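Local coordinates for protein N5-carboxyaminoimidazole ribonucleotide synthetase (Bacillus anthracis, PDB 3QFF) that probably catalyses the ATP-dependent carboxylation of aminoimidazole ribonucleotide to its N5-carboxy form in purine biosynthesis, and is here complexed with ADP, at residues D65-A68 with I69-L72; L31-E35 with M36-I40. All blocks are in the same frame, centred on the assembly; numbering follows the deposited sequence.

How the contacts relate
Both contacts are short, local pieces of the preATP-grasp domain, which is built round a four-stranded parallel sheet. Contact 2 comes first along the chain and carries helix 24-35 into strand 39-44; contact 1 follows at the start of helix 66-74, which leads from strand 57-60 towards strand 78-81. Their centres are 22 Å apart and their nearest atoms about 7 Å, without touching. The two helices flank opposite faces of the sheet: Ile40 faces helix 24-35 within contact 2, whereas Ala41 and Leu43 of the same strand meet side chains of contact 1. Together they illustrate a helix beginning and a helix ending in a Rossmann-like layered fold. Contact 2 also borders the second subunit.

Contact 1. Residues D65-A68 with I69-L72; sequences DLKA and IQHL
Asp65 O receives Ile69 N at 3.0 Å in an almost straight bond (N-H...O 174°), the first of four consecutive i to i+4 backbone bonds that wind the opening turns of helix 66-74. Gln70 N to Leu66 O, His71 N to Lys67 O and Leu72 N to Ala68 O continue the ladder. Asp65 is the N-cap: its carboxylate turns back over the first turn, and OD2 accepts a weak bond from Ala68 N at 3.4 Å, giving a partner to an amide that lies too early in the helix to find a carbonyl of the preceding turn.

The closest side-chain pair along the helix is Leu66 with Gln70, one turn apart. Gln70 holds CG beside its backbone N (chi1 -80°) and runs extended beyond it, which carries the amide back over the preceding turn. There NE2 lies 3.6 Å from Leu66 CG and slightly farther from both of its methyls, a van der Waals contact of the amide nitrogen with the leucine branch. Closer to the backbone, Ile69 CB packs on Leu66 O at 3.5 Å.

The buried face is directed into the Rossmann-like core of the domain, where Ala68, Ile69 and Leu72 all meet Leu43 of strand 39-44. On another flank, Leu66 touches Arg89 and Cys90, and Gln70 touches Trp93, all of helix 88-97.

Gln70 OE1, at the other corner of the amide from NE2, comes within 3.8 Å of Lys67 CA.

Contact 2. Residues L31-E35 with M36-I40; sequences LAAKE and MGYKI
Ala33 O is the hub of a Schellman motif that ends helix 24-35: it accepts Tyr38 N at 3.0 Å in the bond that spans the turn, and a weak bond from Met36 N. Inside that loop Gly37 N bonds to Lys34 O at 3.0 Å, arriving from well above the carbonyl plane. Gly37 is the C-prime residue, and its positive phi of 82° reverses the chain and sends it towards strand 39-44.

Apolar contacts close over the turn. Ala33 CB meets Tyr38 CB at 3.9 Å and Ile40 CD1 at 3.5 Å, while the Tyr38 ring presents its edge to Ala33 O, which lies near the ring plane 3.4 Å from CD2. Lys34, bent at chi2 (83°), lays CD against Ile40 CG1 at 3.8 Å. A second bend at chi4 (79°) turns NZ to a water that accepts from the amine and donates to Tyr38 O at 2.6 Å.

Farther out, Asp56 OD2 pairs with Lys34 NZ in a salt bridge and also accepts Ile40 N, so one carboxylate oxygen links the last turn of the helix to the start of the strand; Tyr38 OH bonds to Ile11 O.

The turn thus completes the helix-to-strand half of a beta-alpha-beta unit, with Ala33, Tyr38 and Ile40 against Ile17 of strand 16-20, Met36 on helix 294-303, and Lys34 O bonded to Arg27 of the second subunit.

Contact 1. Residues D65-A68 with I69-L72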
loop_
_atom_site.group_PDB
_atom_site.type_symbol
_atom_site.label_atom_id
_atom_site.label_comp_id
_atom_site.label_asym_id
_atom_site.label_seq_id
_atom_site.Cartn_x
_atom_site.Cartn_y
_atom_site.Cartn_z
ATOM N N ASP A 65 -25.652 9.491 -16.848
ATOM C CA ASP A 65 -26.108 8.482 -17.797
ATOM C C ASP A 65 -26.602 7.262 -17.016
ATOM O O ASP A 65 -25.806 6.385 -16.644
ATOM C CB ASP A 65 -24.952 8.137 -18.752
ATOM C CG ASP A 65 -25.318 7.097 -19.805
ATOM O OD1 ASP A 65 -24.471 6.852 -20.694
ATOM O OD2 ASP A 65 -26.419 6.511 -19.750
ATOM N N LEU A 66 -27.910 7.215 -16.756
ATOM C CA LEU A 66 -28.478 6.194 -15.867
ATOM C C LEU A 66 -28.236 4.762 -16.360
ATOM O O LEU A 66 -27.965 3.891 -15.555
ATOM C CB LEU A 66 -29.968 6.442 -15.554
ATOM C CG LEU A 66 -30.749 5.342 -14.800
ATOM C CD1 LEU A 66 -30.211 5.078 -13.387
ATOM C CD2 LEU A 66 -32.237 5.654 -14.748
ATOM N N LYS A 67 -28.302 4.544 -17.673
ATOM C CA LYS A 67 -27.997 3.235 -18.269
ATOM C C LYS A 67 -26.577 2.758 -17.940
ATOM O O LYS A 67 -26.366 1.584 -17.640
ATOM C CB LYS A 67 -28.192 3.250 -19.794
ATOM C CG LYS A 67 -29.570 3.733 -20.272
ATOM C CD LYS A 67 -30.594 2.619 -20.388
ATOM C CE LYS A 67 -31.594 2.927 -21.513
ATOM N NZ LYS A 67 -32.877 2.198 -21.331
ATOM N N ALA A 68 -25.609 3.661 -18.018
ATOM C CA ALA A 68 -24.219 3.314 -17.692
ATOM C C ALA A 68 -24.058 3.036 -16.193
ATOM O O ALA A 68 -23.413 2.067 -15.816
ATOM C CB ALA A 68 -23.272 4.414 -18.147
ATOM N N ILE A 69 -24.647 3.888 -15.355
ATOM C CA ILE A 69 -24.694 3.681 -13.904
ATOM C C ILE A 69 -25.278 2.286 -13.595
ATOM O O ILE A 69 -24.770 1.559 -12.729
ATOM C CB ILE A 69 -25.537 4.801 -13.196
ATOM C CG1 ILE A 69 -24.774 6.140 -13.138
ATOM C CG2 ILE A 69 -25.979 4.380 -11.785
ATOM C CD1 ILE A 69 -23.489 6.100 -12.311
ATOM N N GLN A 70 -26.339 1.932 -14.324
ATOM C CA GLN A 70 -26.981 0.632 -14.197
ATOM C C GLN A 70 -26.047 -0.494 -14.609
ATOM O O GLN A 70 -26.010 -1.525 -13.950
ATOM C CB GLN A 70 -28.288 0.581 -15.002
ATOM C CG GLN A 70 -29.450 1.256 -14.272
ATOM C CD GLN A 70 -30.680 1.467 -15.139
ATOM O OE1 GLN A 70 -30.645 1.289 -16.353
ATOM N NE2 GLN A 70 -31.777 1.859 -14.505
ATOM N N HIS A 71 -25.306 -0.293 -15.696
ATOM C CA HIS A 71 -24.353 -1.296 -16.153
ATOM C C HIS A 71 -23.247 -1.540 -15.107
ATOM O O HIS A 71 -22.891 -2.675 -14.847
ATOM C CB HIS A 71 -23.767 -0.939 -17.524
ATOM C CG HIS A 71 -22.841 -1.984 -18.061
ATOM N ND1 HIS A 71 -21.657 -1.677 -18.699
ATOM C CD2 HIS A 71 -22.907 -3.336 -18.020
ATOM C CE1 HIS A 71 -21.038 -2.795 -19.035
ATOM N NE2 HIS A 71 -21.775 -3.816 -18.636
ATOM N N LEU A 72 -22.732 -0.471 -14.503
ATOM C CA LEU A 72 -21.759 -0.592 -13.407
ATOM C C LEU A 72 -22.338 -1.372 -12.238
ATOM O O LEU A 72 -21.693 -2.282 -11.708
ATOM C CB LEU A 72 -21.297 0.793 -12.918
ATOM C CG LEU A 72 -20.280 0.827 -11.767
ATOM C CD1 LEU A 72 -18.908 0.312 -12.238
ATOM C CD2 LEU A 72 -20.150 2.248 -11.263
#

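Contact 2. Residues L31-E35 with M36-I40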
loop_
_atom_site.group_PDB
_atom_site.type_symbol
_atom_site.label_atom_id
_atom_site.label_comp_id
_atom_site.label_asym_id
_atom_site.label_seq_id
_atom_site.Cartn_x
_atom_site.Cartn_y
_atom_site.Cartn_z
ATOM N N LEU A 31 -6.417 0.505 -5.477
ATOM C CA LEU A 31 -5.134 -0.098 -5.086
ATOM C C LEU A 31 -5.222 -0.821 -3.743
ATOM O O LEU A 31 -4.691 -1.928 -3.588
ATOM C CB LEU A 31 -4.008 0.947 -5.083
ATOM C CG LEU A 31 -3.552 1.354 -6.508
ATOM C CD1 LEU A 31 -2.768 2.651 -6.490
ATOM C CD2 LEU A 31 -2.707 0.252 -7.148
ATOM N N ALA A 32 -5.926 -0.206 -2.795
ATOM C CA ALA A 32 -6.164 -0.795 -1.472
ATOM C C ALA A 32 -6.997 -2.073 -1.603
ATOM O O ALA A 32 -6.737 -3.085 -0.935
ATOM C CB ALA A 32 -6.903 0.234 -0.576
ATOM N N ALA A 33 -8.019 -2.018 -2.458
ATOM C CA ALA A 33 -8.942 -3.149 -2.614
ATOM C C ALA A 33 -8.231 -4.339 -3.264
ATOM O O ALA A 33 -8.501 -5.491 -2.936
ATOM C CB ALA A 33 -10.147 -2.729 -3.447
ATOM N N LYS A 34 -7.333 -4.032 -4.196
ATOM C CA LYS A 34 -6.590 -5.043 -4.945
ATOM C C LYS A 34 -5.658 -5.843 -4.018
ATOM O O LYS A 34 -5.492 -7.047 -4.202
ATOM C CB LYS A 34 -5.811 -4.368 -6.075
ATOM C CG LYS A 34 -6.023 -4.982 -7.460
ATOM C CD LYS A 34 -7.271 -4.451 -8.127
ATOM C CE LYS A 34 -7.278 -4.770 -9.623
ATOM N NZ LYS A 34 -7.680 -6.177 -9.909
ATOM N N GLU A 35 -5.069 -5.185 -3.011
ATOM C CA GLU A 35 -4.196 -5.888 -2.045
ATOM C C GLU A 35 -4.957 -6.994 -1.323
ATOM O O GLU A 35 -4.394 -8.038 -1.011
ATOM C CB GLU A 35 -3.570 -4.917 -1.033
ATOM C CG GLU A 35 -2.462 -4.067 -1.662
ATOM C CD GLU A 35 -2.165 -2.777 -0.926
ATOM O OE1 GLU A 35 -2.254 -2.753 0.330
ATOM O OE2 GLU A 35 -1.808 -1.781 -1.619
ATOM N N MET A 36 -6.245 -6.751 -1.101
ATOM C CA MET A 36 -7.130 -7.667 -0.402
ATOM C C MET A 36 -7.852 -8.612 -1.356
ATOM O O MET A 36 -8.726 -9.359 -0.938
ATOM C CB MET A 36 -8.148 -6.877 0.432
ATOM C CG MET A 36 -7.663 -6.539 1.843
ATOM S SD MET A 36 -8.892 -5.647 2.841
ATOM C CE MET A 36 -8.973 -4.117 1.933
ATOM N N GLY A 37 -7.493 -8.559 -2.636
ATOM C CA GLY A 37 -7.974 -9.510 -3.625
ATOM C C GLY A 37 -9.347 -9.209 -4.194
ATOM O O GLY A 37 -10.018 -10.121 -4.671
ATOM N N TYR A 38 -9.776 -7.945 -4.125
ATOM C CA TYR A 38 -11.000 -7.509 -4.800
ATOM C C TYR A 38 -10.752 -7.195 -6.272
ATOM O O TYR A 38 -9.648 -6.803 -6.668
ATOM C CB TYR A 38 -11.623 -6.288 -4.103
ATOM C CG TYR A 38 -12.207 -6.626 -2.769
ATOM C CD1 TYR A 38 -13.481 -7.185 -2.666
ATOM C CD2 TYR A 38 -11.471 -6.426 -1.596
ATOM C CE1 TYR A 38 -14.017 -7.521 -1.438
ATOM C CE2 TYR A 38 -12.002 -6.765 -0.350
ATOM C CZ TYR A 38 -13.272 -7.307 -0.277
ATOM O OH TYR A 38 -13.786 -7.637 0.956
ATOM N N LYS A 39 -11.795 -7.383 -7.074
ATOM C CA LYS A 39 -11.818 -6.952 -8.470
ATOM C C LYS A 39 -12.444 -5.557 -8.505
ATOM O O LYS A 39 -13.246 -5.219 -7.639
ATOM C CB LYS A 39 -12.634 -7.967 -9.290
ATOM C CG LYS A 39 -12.845 -7.604 -10.757
ATOM C CD LYS A 39 -13.399 -8.815 -11.551
ATOM C CE LYS A 39 -13.817 -8.403 -12.973
ATOM N NZ LYS A 39 -14.282 -9.573 -13.792
ATOM N N ILE A 40 -12.064 -4.742 -9.483
ATOM C CA ILE A 40 -12.497 -3.353 -9.537
ATOM C C ILE A 40 -13.146 -2.997 -10.875
ATOM O O ILE A 40 -12.578 -3.266 -11.944
ATOM C CB ILE A 40 -11.302 -2.371 -9.292
ATOM C CG1 ILE A 40 -10.611 -2.657 -7.946
ATOM C CG2 ILE A 40 -11.756 -0.881 -9.413
ATOM C CD1 ILE A 40 -11.473 -2.422 -6.717
HETATM O O HOH W 1 -7.888 -8.406 -7.724
#